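PDB 7CFU: DNA/pantothenate metabolism flavoprotein from Streptomyces sparsogenes DSM 40356, which probably catalyses the FMN-dependent oxidative decarboxylation of a cysteine, as a biosynthetic member of the homo-oligomeric flavin-containing cysteine decarboxylase family. Local coordinates for residues L24-C29 with P38-W43; Q157-E160 with V166-K169; K114-I119 with Q152-Q157; T80-H85 with G89-A94. One frame throughout, in Å; residues are numbered along the deposited sequence.

Contact 1: L24-C29 with P38-W43. With FMN (flavin mononucleotide), chain Y.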
# COMPACT_ATOMS: atom_id res chain seq x y z
N LEU A 24 -38.65 3.75 -6.83
CA LEU A 24 -38.44 3.52 -5.40
C LEU A 24 -36.96 3.63 -5.07
O LEU A 24 -36.15 2.85 -5.58
CB LEU A 24 -38.98 2.15 -5.00
CG LEU A 24 -38.69 1.65 -3.59
CD1 LEU A 24 -39.31 2.58 -2.57
CD2 LEU A 24 -39.25 0.25 -3.43
N LEU A 25 -36.61 4.61 -4.24
CA LEU A 25 -35.26 4.74 -3.70
C LEU A 25 -35.24 4.12 -2.30
O LEU A 25 -36.06 4.47 -1.45
CB LEU A 25 -34.83 6.20 -3.64
CG LEU A 25 -33.37 6.47 -3.23
CD1 LEU A 25 -32.40 5.79 -4.18
CD2 LEU A 25 -33.11 7.96 -3.17
N TRP A 26 -34.28 3.23 -2.07
CA TRP A 26 -34.27 2.35 -0.91
C TRP A 26 -32.94 2.48 -0.17
O TRP A 26 -31.90 2.03 -0.67
CB TRP A 26 -34.52 0.91 -1.35
CG TRP A 26 -34.54 -0.13 -0.30
CD1 TRP A 26 -34.40 0.05 1.05
CD2 TRP A 26 -34.68 -1.54 -0.51
NE1 TRP A 26 -34.44 -1.17 1.68
CE2 TRP A 26 -34.62 -2.16 0.75
CE3 TRP A 26 -34.86 -2.33 -1.65
CZ2 TRP A 26 -34.74 -3.53 0.91
CZ3 TRP A 26 -34.97 -3.69 -1.49
CH2 TRP A 26 -34.91 -4.28 -0.22
N GLY A 27 -32.96 3.08 1.02
CA GLY A 27 -31.75 3.21 1.83
C GLY A 27 -31.60 2.08 2.83
O GLY A 27 -32.56 1.68 3.49
N VAL A 28 -30.36 1.59 2.99
CA VAL A 28 -30.05 0.45 3.85
C VAL A 28 -29.01 0.88 4.87
O VAL A 28 -27.92 1.33 4.50
CB VAL A 28 -29.56 -0.77 3.05
CG1 VAL A 28 -29.27 -1.93 3.99
CG2 VAL A 28 -30.56 -1.20 1.99
N CYS A 29 -29.33 0.72 6.15
CA CYS A 29 -28.40 1.07 7.22
C CYS A 29 -27.81 -0.20 7.83
O CYS A 29 -28.28 -1.32 7.59
CB CYS A 29 -29.11 1.91 8.29
SG CYS A 29 -29.87 3.41 7.65
N PRO A 38 -32.77 -9.16 0.58
CA PRO A 38 -33.21 -10.02 -0.55
C PRO A 38 -34.68 -10.39 -0.48
O PRO A 38 -35.39 -10.31 -1.49
CB PRO A 38 -32.30 -11.25 -0.41
CG PRO A 38 -31.08 -10.74 0.29
CD PRO A 38 -31.60 -9.73 1.26
N HIS A 39 -35.17 -10.78 0.70
CA HIS A 39 -36.58 -11.12 0.88
C HIS A 39 -37.48 -9.93 0.57
O HIS A 39 -38.50 -10.07 -0.12
CB HIS A 39 -36.80 -11.63 2.30
CG HIS A 39 -38.18 -12.16 2.54
ND1 HIS A 39 -39.23 -11.35 2.91
CD2 HIS A 39 -38.68 -13.41 2.48
CE1 HIS A 39 -40.32 -12.08 3.06
NE2 HIS A 39 -40.01 -13.34 2.80
N VAL A 40 -37.14 -8.74 1.09
CA VAL A 40 -37.95 -7.56 0.82
C VAL A 40 -37.92 -7.21 -0.66
O VAL A 40 -38.93 -6.79 -1.24
CB VAL A 40 -37.48 -6.38 1.70
CG1 VAL A 40 -38.23 -5.10 1.32
CG2 VAL A 40 -37.69 -6.69 3.17
N ASN A 41 -36.77 -7.39 -1.30
CA ASN A 41 -36.66 -7.08 -2.72
C ASN A 41 -37.56 -7.99 -3.55
O ASN A 41 -38.25 -7.53 -4.47
CB ASN A 41 -35.21 -7.19 -3.17
CG ASN A 41 -35.02 -6.83 -4.62
OD1 ASN A 41 -35.21 -5.67 -5.01
ND2 ASN A 41 -34.60 -7.79 -5.43
N ALA A 42 -37.59 -9.29 -3.22
CA ALA A 42 -38.48 -10.22 -3.92
C ALA A 42 -39.94 -9.86 -3.72
O ALA A 42 -40.74 -9.96 -4.65
CB ALA A 42 -38.21 -11.65 -3.44
N TRP A 43 -40.32 -9.45 -2.50
CA TRP A 43 -41.69 -9.00 -2.25
C TRP A 43 -42.03 -7.77 -3.08
O TRP A 43 -43.12 -7.67 -3.64
CB TRP A 43 -41.90 -8.72 -0.77
CG TRP A 43 -43.22 -8.06 -0.48
CD1 TRP A 43 -44.44 -8.67 -0.46
CD2 TRP A 43 -43.46 -6.68 -0.18
NE1 TRP A 43 -45.42 -7.75 -0.15
CE2 TRP A 43 -44.84 -6.52 0.02
CE3 TRP A 43 -42.63 -5.56 -0.05
CZ2 TRP A 43 -45.42 -5.29 0.33
CZ3 TRP A 43 -43.21 -4.34 0.26
CH2 TRP A 43 -44.59 -4.21 0.45
N1 FMN Y . -27.75 -0.44 15.33
C2 FMN Y . -29.11 -0.28 15.37
O2 FMN Y . -29.56 0.81 15.67
N3 FMN Y . -29.95 -1.33 15.06
C4 FMN Y . -29.43 -2.56 14.72
O4 FMN Y . -30.18 -3.49 14.46
C4A FMN Y . -28.05 -2.73 14.69
N5 FMN Y . -27.50 -3.95 14.35
C5A FMN Y . -26.13 -4.10 14.30
C6 FMN Y . -25.61 -5.34 13.95
C7 FMN Y . -24.23 -5.51 13.90
C7M FMN Y . -23.66 -6.85 13.52
C8 FMN Y . -23.38 -4.45 14.21
C8M FMN Y . -21.89 -4.66 14.15
C9 FMN Y . -23.91 -3.21 14.56
C9A FMN Y . -25.29 -3.04 14.61
N10 FMN Y . -25.85 -1.82 14.96
C10 FMN Y . -27.21 -1.66 14.99
C1' FMN Y . -24.98 -0.65 15.29
C2' FMN Y . -24.85 0.21 14.04
O2' FMN Y . -24.33 -0.56 12.97
C3' FMN Y . -24.00 1.44 14.36
O3' FMN Y . -24.73 2.30 15.22
C4' FMN Y . -23.53 2.19 13.11
O4' FMN Y . -22.72 3.28 13.48
C5' FMN Y . -24.71 2.69 12.28
O5' FMN Y . -24.23 3.16 11.04
P FMN Y . -25.25 3.72 9.93
O1P FMN Y . -24.57 4.84 9.18
O2P FMN Y . -25.65 2.57 9.08
O3P FMN Y . -26.50 4.30 10.56

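Contact 2: Q157-E160 with V166-K169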
# COMPACT_ATOMS: atom_id res chain seq x y z
N GLN A 157 -39.95 13.49 16.52
CA GLN A 157 -39.59 14.60 15.65
C GLN A 157 -39.79 14.25 14.19
O GLN A 157 -40.24 15.09 13.40
CB GLN A 157 -38.14 15.01 15.90
CG GLN A 157 -37.69 16.14 15.01
CD GLN A 157 -38.45 17.43 15.29
OE1 GLN A 157 -38.11 18.17 16.20
NE2 GLN A 157 -39.50 17.69 14.51
N LEU A 158 -39.46 13.01 13.81
CA LEU A 158 -39.61 12.61 12.41
C LEU A 158 -41.08 12.51 12.02
O LEU A 158 -41.45 12.86 10.89
CB LEU A 158 -38.91 11.27 12.17
CG LEU A 158 -37.38 11.32 12.12
CD1 LEU A 158 -36.80 9.91 12.26
CD2 LEU A 158 -36.95 11.96 10.82
N ARG A 159 -41.93 12.02 12.92
CA ARG A 159 -43.36 11.97 12.64
C ARG A 159 -43.94 13.37 12.49
O ARG A 159 -44.74 13.62 11.59
CB ARG A 159 -44.08 11.19 13.74
CG ARG A 159 -43.87 9.69 13.64
CD ARG A 159 -44.52 8.95 14.79
NE ARG A 159 -44.52 7.51 14.55
CZ ARG A 159 -44.40 6.60 15.52
NH1 ARG A 159 -44.27 6.99 16.78
NH2 ARG A 159 -44.41 5.32 15.22
N GLU A 160 -43.53 14.30 13.36
CA GLU A 160 -43.98 15.68 13.21
C GLU A 160 -43.49 16.29 11.91
O GLU A 160 -44.16 17.15 11.33
CB GLU A 160 -43.52 16.50 14.42
CG GLU A 160 -44.16 16.02 15.73
CD GLU A 160 -43.71 16.78 16.97
OE1 GLU A 160 -42.96 17.78 16.82
OE2 GLU A 160 -44.10 16.39 18.09
N VAL A 166 -42.30 3.00 10.86
CA VAL A 166 -42.77 1.65 11.14
C VAL A 166 -41.98 1.15 12.33
O VAL A 166 -40.80 0.81 12.20
CB VAL A 166 -42.60 0.72 9.93
CG1 VAL A 166 -43.05 -0.69 10.31
CG2 VAL A 166 -43.39 1.25 8.73
N GLU A 167 -42.63 1.10 13.49
CA GLU A 167 -41.95 0.73 14.72
C GLU A 167 -41.50 -0.73 14.67
O GLU A 167 -42.19 -1.57 14.09
CB GLU A 167 -42.87 0.96 15.91
CG GLU A 167 -43.33 2.40 16.03
CD GLU A 167 -44.07 2.67 17.32
OE1 GLU A 167 -44.16 1.76 18.17
OE2 GLU A 167 -44.58 3.81 17.47
N PRO A 168 -40.36 -1.06 15.26
CA PRO A 168 -39.90 -2.45 15.22
C PRO A 168 -40.72 -3.36 16.11
O PRO A 168 -41.45 -2.92 17.01
CB PRO A 168 -38.45 -2.34 15.71
CG PRO A 168 -38.44 -1.14 16.57
CD PRO A 168 -39.40 -0.17 15.93
N LYS A 169 -40.58 -4.66 15.85
CA LYS A 169 -41.09 -5.70 16.73
C LYS A 169 -39.94 -6.25 17.58
O LYS A 169 -38.79 -5.81 17.50
CB LYS A 169 -41.77 -6.81 15.93
CG LYS A 169 -43.01 -6.38 15.16
CD LYS A 169 -43.69 -7.55 14.44
CE LYS A 169 -42.87 -8.07 13.28
NZ LYS A 169 -43.57 -9.13 12.51

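Contact 3: K114-I119 with Q152-Q157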
# COMPACT_ATOMS: atom_id res chain seq x y z
N LYS A 114 -29.80 11.22 12.88
CA LYS A 114 -29.33 12.10 11.82
C LYS A 114 -30.49 12.70 11.04
O LYS A 114 -30.52 13.91 10.78
CB LYS A 114 -28.39 11.33 10.89
CG LYS A 114 -27.04 10.96 11.52
CD LYS A 114 -26.17 10.18 10.52
CE LYS A 114 -24.78 9.90 11.10
NZ LYS A 114 -23.94 9.11 10.15
N ALA A 115 -31.48 11.88 10.68
CA ALA A 115 -32.62 12.41 9.93
C ALA A 115 -33.42 13.39 10.78
O ALA A 115 -33.85 14.44 10.28
CB ALA A 115 -33.51 11.25 9.45
N ALA A 116 -33.58 13.10 12.07
CA ALA A 116 -34.37 13.99 12.92
C ALA A 116 -33.71 15.36 13.06
O ALA A 116 -34.42 16.35 13.27
CB ALA A 116 -34.59 13.38 14.30
N HIS A 117 -32.39 15.45 12.94
CA HIS A 117 -31.69 16.71 13.16
C HIS A 117 -31.09 17.32 11.90
O HIS A 117 -30.36 18.31 11.99
CB HIS A 117 -30.60 16.52 14.22
CG HIS A 117 -31.15 16.11 15.56
ND1 HIS A 117 -31.18 14.80 15.98
CD2 HIS A 117 -31.76 16.83 16.53
CE1 HIS A 117 -31.76 14.74 17.17
NE2 HIS A 117 -32.12 15.95 17.52
N GLY A 118 -31.39 16.77 10.73
CA GLY A 118 -30.87 17.35 9.51
C GLY A 118 -29.38 17.20 9.33
O GLY A 118 -28.76 18.00 8.61
N ILE A 119 -28.77 16.20 9.97
CA ILE A 119 -27.39 15.87 9.70
C ILE A 119 -27.32 15.20 8.33
O ILE A 119 -28.20 14.41 7.96
CB ILE A 119 -26.84 14.95 10.81
CG1 ILE A 119 -26.74 15.74 12.12
CG2 ILE A 119 -25.51 14.29 10.42
CD1 ILE A 119 -26.65 14.87 13.34
N GLN A 152 -36.63 8.05 21.29
CA GLN A 152 -38.06 8.36 21.15
C GLN A 152 -38.29 9.82 20.78
O GLN A 152 -39.24 10.12 20.05
CB GLN A 152 -38.80 8.01 22.45
CG GLN A 152 -38.97 6.50 22.65
CD GLN A 152 -39.49 5.81 21.40
OE1 GLN A 152 -40.48 6.24 20.82
NE2 GLN A 152 -38.81 4.75 20.98
N ARG A 153 -37.44 10.74 21.24
CA ARG A 153 -37.52 12.11 20.74
C ARG A 153 -37.32 12.15 19.23
O ARG A 153 -38.06 12.84 18.51
CB ARG A 153 -36.47 12.99 21.42
CG ARG A 153 -36.82 13.39 22.85
CD ARG A 153 -35.94 14.52 23.35
NE ARG A 153 -34.54 14.13 23.50
CZ ARG A 153 -34.03 13.55 24.59
NH1 ARG A 153 -34.80 13.26 25.63
NH2 ARG A 153 -32.74 13.25 24.64
N ASN A 154 -36.36 11.38 18.72
CA ASN A 154 -36.09 11.40 17.28
C ASN A 154 -37.26 10.82 16.51
O ASN A 154 -37.67 11.39 15.48
CB ASN A 154 -34.80 10.64 16.98
CG ASN A 154 -33.59 11.29 17.61
OD1 ASN A 154 -33.56 12.51 17.82
ND2 ASN A 154 -32.59 10.47 17.95
N VAL A 155 -37.84 9.72 16.99
CA VAL A 155 -39.04 9.16 16.37
C VAL A 155 -40.15 10.21 16.31
O VAL A 155 -40.75 10.44 15.25
CB VAL A 155 -39.50 7.90 17.11
CG1 VAL A 155 -40.83 7.43 16.56
CG2 VAL A 155 -38.44 6.79 17.00
N ASP A 156 -40.44 10.86 17.44
CA ASP A 156 -41.50 11.87 17.46
C ASP A 156 -41.19 13.00 16.49
O ASP A 156 -42.06 13.43 15.73
CB ASP A 156 -41.68 12.43 18.87
CG ASP A 156 -42.13 11.39 19.88
OD1 ASP A 156 -42.69 10.35 19.47
OD2 ASP A 156 -41.91 11.61 21.09
N GLN A 157 -39.95 13.49 16.52
CA GLN A 157 -39.59 14.60 15.65
C GLN A 157 -39.79 14.25 14.19
O GLN A 157 -40.24 15.09 13.40
CB GLN A 157 -38.14 15.01 15.90
CG GLN A 157 -37.69 16.14 15.01
CD GLN A 157 -38.45 17.43 15.29
OE1 GLN A 157 -38.11 18.17 16.20
NE2 GLN A 157 -39.50 17.69 14.51

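Contact 4: T80-H85 with G89-A94. With FMN (flavin mononucleotide), chain B.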
# COMPACT_ATOMS: atom_id res chain seq x y z
N THR A 80 -22.83 4.11 -2.35
CA THR A 80 -22.37 4.37 -0.99
C THR A 80 -21.50 5.61 -0.91
O THR A 80 -21.67 6.44 -0.01
CB THR A 80 -21.61 3.17 -0.41
OG1 THR A 80 -22.46 2.02 -0.40
CG2 THR A 80 -21.17 3.46 1.02
N ASP A 81 -20.54 5.73 -1.81
CA ASP A 81 -19.66 6.88 -1.83
C ASP A 81 -20.09 7.86 -2.92
O ASP A 81 -20.73 7.48 -3.90
CB ASP A 81 -18.21 6.45 -2.03
CG ASP A 81 -17.67 5.70 -0.83
OD1 ASP A 81 -17.68 6.28 0.27
OD2 ASP A 81 -17.27 4.53 -0.98
N TRP A 82 -19.75 9.13 -2.72
CA TRP A 82 -20.04 10.16 -3.70
C TRP A 82 -19.51 9.80 -5.08
O TRP A 82 -20.12 10.15 -6.10
CB TRP A 82 -19.47 11.49 -3.22
CG TRP A 82 -20.04 11.88 -1.90
CD1 TRP A 82 -19.46 11.73 -0.67
CD2 TRP A 82 -21.33 12.46 -1.66
NE1 TRP A 82 -20.30 12.20 0.32
CE2 TRP A 82 -21.45 12.64 -0.27
CE3 TRP A 82 -22.38 12.84 -2.50
CZ2 TRP A 82 -22.59 13.20 0.31
CZ3 TRP A 82 -23.52 13.39 -1.92
CH2 TRP A 82 -23.61 13.57 -0.53
N GLU A 83 -18.37 9.09 -5.15
CA GLU A 83 -17.79 8.70 -6.42
C GLU A 83 -18.69 7.78 -7.23
O GLU A 83 -18.45 7.59 -8.43
CB GLU A 83 -16.43 8.03 -6.21
CG GLU A 83 -15.34 8.95 -5.64
CD GLU A 83 -15.36 9.09 -4.12
OE1 GLU A 83 -16.42 8.87 -3.49
OE2 GLU A 83 -14.30 9.41 -3.55
N ASP A 84 -19.71 7.18 -6.61
CA ASP A 84 -20.59 6.28 -7.35
C ASP A 84 -21.56 7.02 -8.27
O ASP A 84 -22.13 6.40 -9.17
CB ASP A 84 -21.36 5.37 -6.38
CG ASP A 84 -20.43 4.52 -5.52
OD1 ASP A 84 -19.32 4.23 -6.00
OD2 ASP A 84 -20.79 4.15 -4.38
N HIS A 85 -21.74 8.32 -8.08
CA HIS A 85 -22.55 9.11 -9.00
C HIS A 85 -21.68 9.65 -10.13
O HIS A 85 -20.58 10.16 -9.90
CB HIS A 85 -23.24 10.28 -8.29
CG HIS A 85 -23.88 11.25 -9.24
ND1 HIS A 85 -25.02 10.96 -9.95
CD2 HIS A 85 -23.52 12.52 -9.59
CE1 HIS A 85 -25.35 12.00 -10.70
NE2 HIS A 85 -24.46 12.96 -10.50
N GLY A 89 -23.80 17.49 -11.30
CA GLY A 89 -24.49 17.47 -10.02
C GLY A 89 -23.75 16.68 -8.96
O GLY A 89 -22.56 16.89 -8.74
N ALA A 90 -24.43 15.69 -8.38
CA ALA A 90 -23.99 15.09 -7.12
C ALA A 90 -24.98 14.02 -6.70
O ALA A 90 -26.17 14.11 -7.03
CB ALA A 90 -23.85 16.15 -6.04
N ALA A 91 -24.50 13.01 -5.98
CA ALA A 91 -25.30 11.81 -5.74
C ALA A 91 -26.62 12.15 -5.05
O ALA A 91 -27.68 11.65 -5.45
CB ALA A 91 -24.51 10.79 -4.92
N HIS A 92 -26.58 13.01 -4.04
CA HIS A 92 -27.79 13.24 -3.26
C HIS A 92 -28.85 14.00 -4.07
O HIS A 92 -30.05 13.73 -3.93
CB HIS A 92 -27.44 13.99 -1.97
CG HIS A 92 -26.87 15.35 -2.20
ND1 HIS A 92 -25.78 15.58 -3.02
CD2 HIS A 92 -27.24 16.56 -1.72
CE1 HIS A 92 -25.50 16.87 -3.03
NE2 HIS A 92 -26.38 17.49 -2.25
N VAL A 93 -28.42 14.93 -4.92
CA VAL A 93 -29.37 15.67 -5.76
C VAL A 93 -29.98 14.74 -6.81
O VAL A 93 -31.20 14.72 -7.01
CB VAL A 93 -28.69 16.88 -6.41
CG1 VAL A 93 -29.63 17.56 -7.40
CG2 VAL A 93 -28.20 17.87 -5.34
N ALA A 94 -29.14 13.95 -7.49
CA ALA A 94 -29.65 13.07 -8.53
C ALA A 94 -30.59 12.02 -7.96
O ALA A 94 -31.68 11.78 -8.49
CB ALA A 94 -28.50 12.42 -9.30
N1 FMN B . -24.45 19.76 0.49
C2 FMN B . -25.00 20.97 0.83
O2 FMN B . -25.62 21.08 1.89
N3 FMN B . -24.85 22.06 -0.01
C4 FMN B . -24.15 21.94 -1.21
O4 FMN B . -24.03 22.91 -1.97
C4A FMN B . -23.59 20.71 -1.55
N5 FMN B . -22.89 20.57 -2.73
C5A FMN B . -22.33 19.36 -3.06
C6 FMN B . -21.62 19.23 -4.25
C7 FMN B . -21.06 18.00 -4.59
C7M FMN B . -20.29 17.85 -5.88
C8 FMN B . -21.20 16.91 -3.74
C8M FMN B . -20.58 15.59 -4.13
C9 FMN B . -21.92 17.03 -2.54
C9A FMN B . -22.48 18.27 -2.20
N10 FMN B . -23.20 18.42 -1.02
C10 FMN B . -23.75 19.63 -0.69
C1' FMN B . -23.37 17.27 -0.07
C2' FMN B . -22.29 17.42 1.00
O2' FMN B . -21.01 17.36 0.38
C3' FMN B . -22.48 16.32 2.05
O3' FMN B . -23.65 16.57 2.81
C4' FMN B . -21.27 16.21 2.96
O4' FMN B . -21.46 15.15 3.89
C5' FMN B . -21.02 17.49 3.73
O5' FMN B . -19.76 17.34 4.33
P FMN B . -19.13 18.50 5.25
O1P FMN B . -18.29 17.87 6.35
O2P FMN B . -18.27 19.38 4.36
O3P FMN B . -20.24 19.34 5.84
O HOH W 1 -21.78 12.45 -6.00

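Contact 1: L24-C29 with P38-W43
The chi1 torsion of Trp-26, at 180°, swings its CG away from the backbone N and sends the indole off strand 23-28 toward Val-40 and Asn-41 of helix 37-48. Val-40 likewise sets CG1 opposite its backbone N (chi1 174°), and this branch meets the ring. These two elements open the first beta-alpha-beta unit of a flavodoxin-like parallel sheet with strand order 2-1-3-4-5. The two backbones are too far apart for small side chains to meet, the nearest CA atoms being those of Trp-26 and Asn-41 at 9.9 Å, so a large indole suits the place: its benzo end spans the gap. Trp-26 CH2 lies 3.8 Å from Val-40 CG1 and equally far from the backbone N of Asn-41, both approached obliquely. At the ring's edge, in its plane, Asn-41 CB stands 3.9 Å from Trp-26 CZ3. The amide of Asn-41 is tilted only 25° from the indole, and its OD1, buried here, has no polar partner in the model, probably at some energetic cost among mostly apolar neighbours. The indole's own polar atom is provided for: NE1 donates to the carbonyl of Leu-105 on the adjoining strand 101-107, which should help fix the ring's rotation, while Val-37, Leu-44 and Ile-53 complete its apolar surroundings. Beyond the strand's end the chain enters the flavin pocket, where Gly-30 and Ser-31 bind the cofactor, and Cys-29 CB comes 3.6 Å from the phosphate oxygen O2P of FMN.

Contact 2: Q157-E160 with V166-K169
Arg-159, in the last turn of helix 149-160, reaches out to Glu-167 in the loop that follows the short strand 164-165, and the two form a salt bridge at the protein surface. One carboxylate oxygen does all the accepting. Arg-159 NH2 donates to Glu-167 OE2 over 2.7 Å in a nearly straight bond (160° at the hydrogen), with the oxygen lying close to the guanidinium plane and offering its anti lone pair, the one turned away from OE1. Arg-159 NH1 also points to Glu-167 OE2, but at 3.3 Å and with a bent angle of 130° this second bond is weak. The carboxylate is turned 37° from the guanidinium, so the pair is not the flat, two-oxygen fork that arginine and glutamate often make. Length matters here: the nearest CA atoms, of Arg-159 and Val-166, are 10.4 Å apart, and the arginine chain, extended from CG to NE, covers most of that distance while its side chain touches Ile-165. Glu-167 is likewise extended beyond CG and packs against Trp-146. The backbone beneath it is tied down separately, Val-166 pairing with Ile-137 of the central sheet. Since the bridge rests on a single oxygen and Glu-167 is exposed to solvent, water probably competes for both charges, and the electrostatic gain in linking the helix end to the loop is likely to be modest.

Contact 3: K114-I119 with Q152-Q157
Ala-116 and Asn-154 bring helix 109-117 against helix 149-160, two of the helices flanking the parallel sheet of this flavodoxin-like fold, with CA atoms only 5.4 Å apart. Such closeness calls for a methyl: Ala-116 CB lies 3.8 Å from both CB and OD1 of Asn-154. Tightest of all is the approach of Asn-154 OD1 to His-117 CE1, at 2.9 Å, unusually short and to be read with caution, the imidazole and amide planes being almost perpendicular. Both groups are steered by other bonds. His-117 ND1 is hydrogen-bonded to the carbonyl of Ala-113, whereas Asn-154 ND2 donates to the carbonyl of His-117 of the third subunit. The fourth subunit returns the same bond to His-117 O here, a cyclic pattern consistent with a trimer. Toward the partly exposed side the packing is looser. Gln-157, bent at chi2, offers only its methylene, CG resting 3.7 Å from the carbonyl O of Ala-116, and Arg-153 of the fourth subunit packs against it. A Schellman motif at Gly-118, whose positive phi (69°) suits glycine, ends the helix: Ile-119 N bonds back to Lys-114 O and, weakly, Gly-118 N to Ala-115 O. Lys-114 O also takes His-117 N, its two firm donors coming from opposite faces of its plane.

Contact 4: T80-H85 with G89-A94
His-85 leaves a 3-10 turn of residues 82-84 with its CA 5.0 Å from that of Ala-91, where helix 91-98 starts behind Ala-90 as N-cap. Asp-84 OD2 ties the 3-10 turn back to the chain before it, accepting from the backbone N of both Thr-80 and Asp-81, and a water bridges Trp-82 O to the first helical amide, Ala-91 N. One face of the His-85 ring is met by Ala-90 C, 3.5 Å above its plane and toward the rim, and CE1 reaches Ala-94 CB; its NE2 is hydrogen-bonded to the carbonyl of Gly-88. Small residues suit this helix start, since Ala-91 CB must fit between His-85 CB, at 3.6 Å, and Trp-82 CE3, at 3.8 Å. His-92 adopts the crowded chi1 of 63°, with CG between the backbone N and carbonyl carbon, bringing ND1 3.3 Å from Trp-82 CZ3, at the edge of the indole. FMN lies over one face of each ring, toward the rim: C9 on Trp-82 and C1' on His-92, whose CE1 is 3.4 Å from the flavin N10. Ala-90 CB touches the dimethylbenzene end at C8. Because Thr-58, Thr-108 and Ser-31 of the fourth subunit bind the same cofactor, this is one wall of a flavin site built between subunits.

How the contacts relate
Contact 1 is the buried one, an apolar strand-to-helix join within the first beta-alpha-beta unit, while contact 2 lies at the surface and depends on charge. Contacts 3 and 4 are partly buried and face other subunits. Contacts 2 and 3 share helix 149-160 and Gln-157, and Leu-158 joins them by packing on Ala-115; along that helix the chemistry passes from close subunit-interface packing to a solvent-side ion pair. Contacts 1 and 4 lie with centres about 19 Å apart and each meets an FMN, but different ones: residues 24-29 lead to a phosphate, whereas 80-85 and 89-94 flank the ring system and ribityl chain of another cofactor.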